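Local atomic coordinates of flagellar hook-associated protein 2 (Bdellovibrio bacteriovorus, PDB entry 6KTY), a protein that probably caps the growing tip of the flagellar filament, helping flagellin subunits polymerise there and keeping them from leaking out of the central channel. Residues 34-39 against 154-159; 42-47 against 126-131; 55-60 against 137-142. All blocks are in the same frame, centred on the assembly; numbering follows the deposited sequence.

Contact 1 (34-39 against 154-159)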
loop_
_atom_site.group_PDB
_atom_site.type_symbol
_atom_site.label_atom_id
_atom_site.label_comp_id
_atom_site.label_asym_id
_atom_site.label_seq_id
_atom_site.Cartn_x
_atom_site.Cartn_y
_atom_site.Cartn_z
ATOM N N ALA A 34 13.562 11.721 4.960
ATOM C CA ALA A 34 12.347 11.369 4.224
ATOM C C ALA A 34 12.761 10.578 2.996
ATOM O O ALA A 34 13.399 11.138 2.091
ATOM C CB ALA A 34 11.610 12.603 3.821
ATOM N N ILE A 35 12.410 9.284 2.977
ATOM C CA ILE A 35 12.815 8.381 1.897
ATOM C C ILE A 35 11.619 7.643 1.365
ATOM O O ILE A 35 10.835 7.079 2.141
ATOM C CB ILE A 35 13.843 7.317 2.358
ATOM C CG1 ILE A 35 15.112 7.966 2.878
ATOM C CG2 ILE A 35 14.253 6.411 1.196
ATOM C CD1 ILE A 35 15.765 8.943 1.909
ATOM N N GLU A 36 11.516 7.659 0.040
ATOM C CA GLU A 36 10.542 6.928 -0.724
ATOM C C GLU A 36 11.242 5.945 -1.673
ATOM O O GLU A 36 12.054 6.362 -2.515
ATOM C CB GLU A 36 9.751 7.913 -1.573
ATOM C CG GLU A 36 8.574 7.282 -2.259
ATOM C CD GLU A 36 7.774 8.261 -3.080
ATOM O OE1 GLU A 36 7.780 9.453 -2.745
ATOM O OE2 GLU A 36 7.093 7.832 -4.036
ATOM N N VAL A 37 10.924 4.661 -1.566
ATOM C CA VAL A 37 11.447 3.688 -2.537
ATOM C C VAL A 37 10.469 3.587 -3.710
ATOM O O VAL A 37 9.382 2.991 -3.576
ATOM C CB VAL A 37 11.648 2.324 -1.918
ATOM C CG1 VAL A 37 12.339 1.391 -2.972
ATOM C CG2 VAL A 37 12.421 2.444 -0.647
ATOM N N VAL A 38 10.823 4.210 -4.837
ATOM C CA VAL A 38 9.954 4.247 -6.014
ATOM C C VAL A 38 10.048 2.908 -6.771
ATOM O O VAL A 38 9.042 2.323 -7.093
ATOM C CB VAL A 38 10.254 5.461 -6.937
ATOM C CG1 VAL A 38 9.347 5.450 -8.147
ATOM C CG2 VAL A 38 10.017 6.787 -6.144
ATOM N N GLN A 39 11.256 2.414 -6.991
ATOM C CA GLN A 39 11.445 1.141 -7.698
ATOM C C GLN A 39 12.679 0.478 -7.133
ATOM O O GLN A 39 13.680 1.169 -6.873
ATOM C CB GLN A 39 11.628 1.507 -9.169
ATOM C CG GLN A 39 12.069 0.434 -10.094
ATOM C CD GLN A 39 12.391 1.039 -11.450
ATOM O OE1 GLN A 39 11.488 1.428 -12.184
ATOM N NE2 GLN A 39 13.689 1.133 -11.779
ATOM N N LYS A 154 15.199 3.521 -7.913
ATOM C CA LYS A 154 14.786 4.909 -7.920
ATOM C C LYS A 154 14.269 5.179 -6.533
ATOM O O LYS A 154 13.375 4.469 -6.049
ATOM C CB LYS A 154 13.699 5.176 -8.957
ATOM C CG LYS A 154 14.155 5.023 -10.410
ATOM C CD LYS A 154 12.996 5.172 -11.364
ATOM C CE LYS A 154 13.444 5.140 -12.821
ATOM N NZ LYS A 154 12.213 5.157 -13.709
ATOM N N VAL A 155 14.866 6.162 -5.873
ATOM C CA VAL A 155 14.438 6.574 -4.570
ATOM C C VAL A 155 14.340 8.076 -4.480
ATOM O O VAL A 155 15.088 8.793 -5.130
ATOM C CB VAL A 155 15.390 6.063 -3.494
ATOM C CG1 VAL A 155 15.562 4.536 -3.684
ATOM C CG2 VAL A 155 16.717 6.773 -3.571
ATOM N N LYS A 156 13.452 8.555 -3.641
ATOM C CA LYS A 156 13.383 9.970 -3.392
ATOM C C LYS A 156 13.915 10.294 -2.008
ATOM O O LYS A 156 13.509 9.686 -1.012
ATOM C CB LYS A 156 11.961 10.485 -3.539
ATOM C CG LYS A 156 11.378 10.339 -4.960
ATOM C CD LYS A 156 9.977 10.979 -5.034
ATOM C CE LYS A 156 9.478 11.015 -6.504
ATOM N NZ LYS A 156 8.077 11.477 -6.664
ATOM N N VAL A 157 14.799 11.283 -1.960
ATOM C CA VAL A 157 15.330 11.769 -0.706
ATOM C C VAL A 157 14.887 13.230 -0.596
ATOM O O VAL A 157 15.122 14.036 -1.503
ATOM C CB VAL A 157 16.851 11.564 -0.604
ATOM C CG1 VAL A 157 17.588 12.247 -1.751
ATOM C CG2 VAL A 157 17.360 12.013 0.764
ATOM N N ASP A 158 14.183 13.530 0.493
ATOM C CA ASP A 158 13.492 14.817 0.673
ATOM C C ASP A 158 12.760 15.271 -0.612
ATOM O O ASP A 158 12.789 16.445 -0.977
ATOM C CB ASP A 158 14.488 15.877 1.135
ATOM C CG ASP A 158 15.006 15.632 2.570
ATOM O OD1 ASP A 158 14.353 14.903 3.369
ATOM O OD2 ASP A 158 16.066 16.195 2.896
ATOM N N GLY A 159 12.133 14.315 -1.290
ATOM C CA GLY A 159 11.350 14.580 -2.492
ATOM C C GLY A 159 12.082 14.577 -3.808
ATOM O O GLY A 159 11.436 14.752 -4.835
HETATM O O HOH W 1 11.543 11.727 -0.197
#

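Contact 2 (42-47 against 126-131)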
loop_
_atom_site.group_PDB
_atom_site.type_symbol
_atom_site.label_atom_id
_atom_site.label_comp_id
_atom_site.label_asym_id
_atom_site.label_seq_id
_atom_site.Cartn_x
_atom_site.Cartn_y
_atom_site.Cartn_z
ATOM N N GLN A 42 16.885 -3.520 -10.418
ATOM C CA GLN A 42 16.437 -4.707 -11.154
ATOM C C GLN A 42 17.648 -5.415 -11.771
ATOM O O GLN A 42 18.534 -4.749 -12.341
ATOM C CB GLN A 42 15.473 -4.332 -12.278
ATOM C CG GLN A 42 14.332 -3.449 -11.899
ATOM C CD GLN A 42 13.222 -4.213 -11.194
ATOM O OE1 GLN A 42 12.682 -5.162 -11.735
ATOM N NE2 GLN A 42 12.885 -3.795 -9.997
ATOM N N LYS A 43 17.662 -6.748 -11.641
ATOM C CA LYS A 43 18.612 -7.615 -12.328
ATOM C C LYS A 43 18.235 -7.749 -13.791
ATOM O O LYS A 43 17.056 -7.816 -14.103
ATOM C CB LYS A 43 18.592 -9.023 -11.726
ATOM C CG LYS A 43 18.991 -9.113 -10.286
ATOM C CD LYS A 43 18.690 -10.536 -9.776
ATOM C CE LYS A 43 18.344 -10.561 -8.288
ATOM N NZ LYS A 43 16.851 -10.756 -8.073
ATOM N N PRO A 44 19.232 -7.845 -14.689
ATOM C CA PRO A 44 18.893 -8.190 -16.073
ATOM C C PRO A 44 18.409 -9.648 -16.058
ATOM O O PRO A 44 18.909 -10.436 -15.243
ATOM C CB PRO A 44 20.232 -8.074 -16.800
ATOM C CG PRO A 44 21.231 -8.436 -15.734
ATOM C CD PRO A 44 20.673 -7.989 -14.435
ATOM N N ALA A 45 17.484 -10.007 -16.933
ATOM C CA ALA A 45 16.947 -11.371 -16.939
ATOM C C ALA A 45 16.238 -11.730 -18.205
ATOM O O ALA A 45 15.837 -10.843 -18.978
ATOM C CB ALA A 45 16.005 -11.595 -15.697
ATOM N N ALA A 46 16.078 -13.031 -18.453
ATOM C CA ALA A 46 15.328 -13.482 -19.654
ATOM C C ALA A 46 14.576 -14.759 -19.301
ATOM O O ALA A 46 14.996 -15.543 -18.393
ATOM C CB ALA A 46 16.284 -13.683 -20.918
ATOM N N MET A 47 13.433 -14.946 -19.917
ATOM C CA MET A 47 12.624 -16.130 -19.589
ATOM C C MET A 47 12.277 -16.846 -20.852
ATOM O O MET A 47 11.854 -16.200 -21.824
ATOM C CB MET A 47 11.337 -15.758 -18.825
ATOM C CG MET A 47 10.618 -16.972 -18.197
ATOM S SD MET A 47 9.226 -16.569 -17.161
ATOM C CE MET A 47 10.069 -16.100 -15.667
ATOM N N SER A 126 25.216 -3.134 -14.773
ATOM C CA SER A 126 25.358 -4.598 -14.739
ATOM C C SER A 126 24.464 -5.257 -15.802
ATOM O O SER A 126 23.895 -6.333 -15.590
ATOM C CB SER A 126 24.974 -5.109 -13.348
ATOM O OG SER A 126 25.769 -4.498 -12.341
ATOM N N GLN A 127 24.364 -4.620 -16.961
ATOM C CA GLN A 127 23.525 -5.111 -18.029
ATOM C C GLN A 127 23.981 -6.501 -18.581
ATOM O O GLN A 127 25.184 -6.749 -18.722
ATOM C CB GLN A 127 23.517 -4.059 -19.143
ATOM C CG GLN A 127 22.313 -4.076 -19.990
ATOM C CD GLN A 127 21.074 -4.060 -19.143
ATOM O OE1 GLN A 127 20.426 -5.094 -18.995
ATOM N NE2 GLN A 127 20.785 -2.905 -18.504
ATOM N N VAL A 128 23.009 -7.370 -18.885
ATOM C CA VAL A 128 23.199 -8.648 -19.571
ATOM C C VAL A 128 22.198 -8.727 -20.719
ATOM O O VAL A 128 21.008 -8.467 -20.538
ATOM C CB VAL A 128 22.989 -9.887 -18.621
ATOM C CG1 VAL A 128 23.078 -11.222 -19.398
ATOM C CG2 VAL A 128 24.006 -9.876 -17.440
ATOM N N THR A 129 22.647 -9.089 -21.915
ATOM C CA THR A 129 21.700 -9.325 -22.997
ATOM C C THR A 129 21.828 -10.765 -23.456
ATOM O O THR A 129 22.829 -11.437 -23.193
ATOM C CB THR A 129 21.847 -8.338 -24.173
ATOM O OG1 THR A 129 23.173 -8.445 -24.710
ATOM C CG2 THR A 129 21.526 -6.898 -23.737
ATOM N N PHE A 130 20.818 -11.200 -24.198
ATOM C CA PHE A 130 20.632 -12.589 -24.593
ATOM C C PHE A 130 20.407 -12.634 -26.100
ATOM O O PHE A 130 19.276 -12.799 -26.549
ATOM C CB PHE A 130 19.402 -13.117 -23.841
ATOM C CG PHE A 130 19.474 -12.918 -22.330
ATOM C CD1 PHE A 130 19.060 -11.751 -21.749
ATOM C CD2 PHE A 130 19.932 -13.941 -21.512
ATOM C CE1 PHE A 130 19.128 -11.569 -20.376
ATOM C CE2 PHE A 130 20.018 -13.782 -20.137
ATOM C CZ PHE A 130 19.609 -12.611 -19.564
ATOM N N PRO A 131 21.493 -12.486 -26.897
ATOM C CA PRO A 131 21.360 -12.155 -28.310
ATOM C C PRO A 131 21.292 -13.353 -29.262
ATOM O O PRO A 131 20.990 -13.174 -30.433
ATOM C CB PRO A 131 22.646 -11.361 -28.588
ATOM C CG PRO A 131 23.642 -12.072 -27.709
ATOM C CD PRO A 131 22.882 -12.274 -26.431
#

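Contact 3 (55-60 against 137-142)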
loop_
_atom_site.group_PDB
_atom_site.type_symbol
_atom_site.label_atom_id
_atom_site.label_comp_id
_atom_site.label_asym_id
_atom_site.label_seq_id
_atom_site.Cartn_x
_atom_site.Cartn_y
_atom_site.Cartn_z
ATOM N N ASP A 55 12.192 -32.318 -17.864
ATOM C CA ASP A 55 13.108 -33.437 -17.675
ATOM C C ASP A 55 13.111 -34.456 -18.809
ATOM O O ASP A 55 13.731 -35.491 -18.655
ATOM C CB ASP A 55 12.787 -34.147 -16.352
ATOM C CG ASP A 55 11.403 -34.782 -16.350
ATOM O OD1 ASP A 55 10.576 -34.440 -17.224
ATOM O OD2 ASP A 55 11.147 -35.623 -15.472
ATOM N N GLN A 56 12.437 -34.180 -19.929
ATOM C CA GLN A 56 12.396 -35.120 -21.055
ATOM C C GLN A 56 12.624 -34.444 -22.419
ATOM O O GLN A 56 13.388 -34.940 -23.240
ATOM C CB GLN A 56 11.050 -35.849 -21.074
ATOM C CG GLN A 56 10.784 -36.655 -19.829
ATOM C CD GLN A 56 9.353 -37.152 -19.745
ATOM O OE1 GLN A 56 8.944 -38.003 -20.528
ATOM N NE2 GLN A 56 8.590 -36.630 -18.780
ATOM N N THR A 57 11.929 -33.335 -22.659
ATOM C CA THR A 57 11.957 -32.667 -23.952
ATOM C C THR A 57 13.296 -31.992 -24.054
ATOM O O THR A 57 13.684 -31.258 -23.141
ATOM C CB THR A 57 10.823 -31.626 -24.069
ATOM O OG1 THR A 57 9.553 -32.293 -23.948
ATOM C CG2 THR A 57 10.902 -30.869 -25.404
ATOM N N GLN A 58 14.032 -32.309 -25.107
ATOM C CA GLN A 58 15.408 -31.848 -25.248
ATOM C C GLN A 58 15.452 -30.639 -26.167
ATOM O O GLN A 58 14.749 -30.605 -27.192
ATOM C CB GLN A 58 16.298 -32.975 -25.776
ATOM C CG GLN A 58 16.242 -34.201 -24.861
ATOM C CD GLN A 58 17.556 -34.875 -24.703
ATOM O OE1 GLN A 58 17.885 -35.751 -25.498
ATOM N NE2 GLN A 58 18.339 -34.477 -23.669
ATOM N N ILE A 59 16.263 -29.646 -25.796
ATOM C CA ILE A 59 16.370 -28.419 -26.614
ATOM C C ILE A 59 17.515 -28.422 -27.633
ATOM O O ILE A 59 17.657 -27.464 -28.406
ATOM C CB ILE A 59 16.407 -27.150 -25.745
ATOM C CG1 ILE A 59 17.771 -26.908 -25.050
ATOM C CG2 ILE A 59 15.321 -27.191 -24.692
ATOM C CD1 ILE A 59 17.935 -25.424 -24.576
ATOM N N GLY A 60 18.335 -29.472 -27.618
ATOM C CA GLY A 60 19.408 -29.635 -28.575
ATOM C C GLY A 60 20.827 -29.397 -28.047
ATOM O O GLY A 60 21.054 -29.239 -26.849
ATOM N N ASP A 137 19.193 -29.987 -33.560
ATOM C CA ASP A 137 18.596 -31.289 -33.192
ATOM C C ASP A 137 17.697 -31.327 -31.929
ATOM O O ASP A 137 17.525 -32.378 -31.306
ATOM C CB ASP A 137 19.689 -32.371 -33.099
ATOM C CG ASP A 137 20.310 -32.701 -34.457
ATOM O OD1 ASP A 137 20.141 -31.891 -35.410
ATOM O OD2 ASP A 137 20.967 -33.767 -34.570
ATOM N N GLY A 138 17.113 -30.207 -31.550
ATOM C CA GLY A 138 16.237 -30.212 -30.388
ATOM C C GLY A 138 14.873 -30.812 -30.721
ATOM O O GLY A 138 14.471 -30.845 -31.873
ATOM N N ASP A 139 14.162 -31.264 -29.695
ATOM C CA ASP A 139 12.797 -31.765 -29.848
ATOM C C ASP A 139 11.880 -30.572 -30.047
ATOM O O ASP A 139 10.820 -30.682 -30.644
ATOM C CB ASP A 139 12.339 -32.492 -28.586
ATOM C CG ASP A 139 13.097 -33.767 -28.326
ATOM O OD1 ASP A 139 13.631 -34.381 -29.284
ATOM O OD2 ASP A 139 13.160 -34.147 -27.136
ATOM N N GLN A 140 12.291 -29.438 -29.498
ATOM C CA GLN A 140 11.488 -28.253 -29.498
ATOM C C GLN A 140 12.403 -27.037 -29.433
ATOM O O GLN A 140 13.441 -27.066 -28.779
ATOM C CB GLN A 140 10.546 -28.283 -28.296
ATOM C CG GLN A 140 9.581 -27.106 -28.223
ATOM C CD GLN A 140 8.823 -27.029 -26.902
ATOM O OE1 GLN A 140 8.436 -28.056 -26.325
ATOM N NE2 GLN A 140 8.607 -25.809 -26.420
ATOM N N ASP A 141 11.978 -25.965 -30.090
ATOM C CA ASP A 141 12.697 -24.695 -30.090
ATOM C C ASP A 141 12.722 -24.042 -28.709
ATOM O O ASP A 141 11.668 -23.890 -28.071
ATOM C CB ASP A 141 12.007 -23.727 -31.065
ATOM C CG ASP A 141 12.205 -24.111 -32.518
ATOM O OD1 ASP A 141 13.210 -24.795 -32.853
ATOM O OD2 ASP A 141 11.350 -23.724 -33.341
ATOM N N MET A 142 13.909 -23.654 -28.242
ATOM C CA MET A 142 14.014 -22.801 -27.056
ATOM C C MET A 142 14.381 -21.402 -27.455
ATOM O O MET A 142 15.308 -21.201 -28.229
ATOM C CB MET A 142 15.081 -23.289 -26.060
ATOM C CG MET A 142 14.843 -22.742 -24.681
ATOM S SD MET A 142 15.817 -21.282 -24.273
ATOM C CE MET A 142 17.192 -22.173 -23.521
#

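Contact 1 (34-39 against 154-159)
The carbonyl O of K154 is gripped by two consecutive backbone amides, V38 N at 2.8 Å and Q39 N at 3.1 Å. The Q39 bond is the straighter one, 163° at the hydrogen, and lies on a lone pair of the carbonyl; V38 N comes in bent, at 134°, and tilted from the carbonyl plane. Two residues facing one in this way make a classic beta bulge, and K154 N closes the ring by donating back to Q39 O. Beyond the bulge the antiparallel ladder is regular: E36 and K156 form a hydrogen-bonded pair through both their amides, and D158 N reaches A34 O at 3.0 Å. A water accepts from G159 N and lies within bonding distance of A34 O, a possible bridge to the turn that follows the strand.

On the face carrying I35, V37, V155 and V157, I35 and V157 lie side by side and point the same way. I35 CD1 touches V157 CG2 at 3.6 Å; that methyl is within reach because CG2 stands anti to the V157 backbone N. This face is buried, with F180 packed on V37 and V155. On the other face E36 and K156 run alongside each other. The OE1 of E36 rests against the CD methylene of K156 at 3.5 Å, while E36 OE1 and K156 NZ stay 4.4 Å apart, beyond a salt bridge. E36 OE2 is taken instead by the backbone N of G186.

The contact therefore joins the central strand of a five-stranded antiparallel sheet, 32-39, to its neighbour 153-157, apolar on one face and polar, largely charged, on the other. At its end D158 OD1 forms a salt bridge with K43 of a second subunit, so the turn after the strand also serves the interface between copies.

Contact 2 (42-47 against 126-131)
The ring of P44 meets the 126-131 segment atom by atom. Its CB lies 3.5 Å from V128 N and a little farther from Q127 OE1, an oxygen that accepts a hydrogen bond from A150 N. One step out, CG meets both the carbonyl O of S126, at 3.4 Å, and the CG2 methyl of V128, at 3.6 Å. CD, which closes the ring onto the backbone N, comes no nearer than 3.8 Å to that same S126 O. This V128 methyl is placed by a chi1 of 175°, which sets CG1 anti to the backbone N and leaves CG2 beside it, facing the proline.

Two residues on, A46 puts its methyl squarely over the face of the F130 ring. CB stands 3.4 Å from the ring centroid and only 7° off the normal, a CH-pi contact, with the six ring carbons nearly equidistant from it. CE1 and CZ of the same ring also reach the peptide between A45 and A46.

The contact is thus van der Waals and CH-pi in kind, without backbone pairing between the segments. F144 meets the F130 ring edge-to-face, and V117 packs on it too. Strand 45-48 runs between 113-119 and 144-148 in a four-stranded sheet, and F130, on 129-136, an outer strand of the three-stranded sheet, packs against it.

Contact 3 (55-60 against 137-142)
A chi1 of -67° swings the carboxylate of D139 anti to its own carbonyl carbon, back beside its backbone N, and this lets one residue hold Q58 at both ends of its backbone. The OD2 of D139 accepts from Q58 N at 2.9 Å in a nearly straight bond, 170° at the hydrogen, although the donor arrives from above the carboxylate plane, 43° out of it. D139 N in turn donates to Q58 O at 2.7 Å, from a position tilted out of the carbonyl plane. The two bonds close a small ring that helps fix both the backbone of Q58 and the rotation of the D139 carboxylate. The CB of Q58 lies against the same OD2, at 3.6 Å.

Around this pair the side chains pack more loosely. T57 turns its CG2 methyl, anti to the backbone N, across to D139 CB and to OE1 of Q140, both at 3.9 Å. Its hydroxyl is engaged with D53, and NE2 of Q140 donates to the carbonyl of G50. On the buried side the CD1 methyl of I59 presses on CE of M142 at 3.5 Å, tighter than usual for two carbons, and also meets M142 CB. Next to it the chains come very close: the CA atoms of G60 and G138 are 3.7 Å apart, a spacing that two residues without side chains permit.

Both segments are loops: 55-60 lies between strands 45-48 and 63-68, and the loop 137-142 connects strand 129-136 to strand 144-148. F51 backs I59 and Q140. The two loops sit where strand 129-136 ends and strand 63-68 is about to begin, with I59 packed on L135 and M142 on I133 of strand 129-136.

Overall arrangement
Along the chain the first segments come in the order 34-39, 42-47, 55-60, and their partners follow as 126-131, 137-142 and 154-159. Contact 1 therefore encloses the other two, while contacts 2 and 3 interlock. Contact 1 belongs to the five-stranded sheet, made from both ends of the fragment; contacts 2 and 3 belong to the part inserted between its strands 32-39 and 153-157. Centres of contacts 1 and 2 are 25 Å apart, those of 2 and 3 are 23 Å, and contacts 1 and 3, at 45 Å, lie on opposite sides of the chain's centre. The result is an elongated piece of the cap protein with two beta-rich lobes.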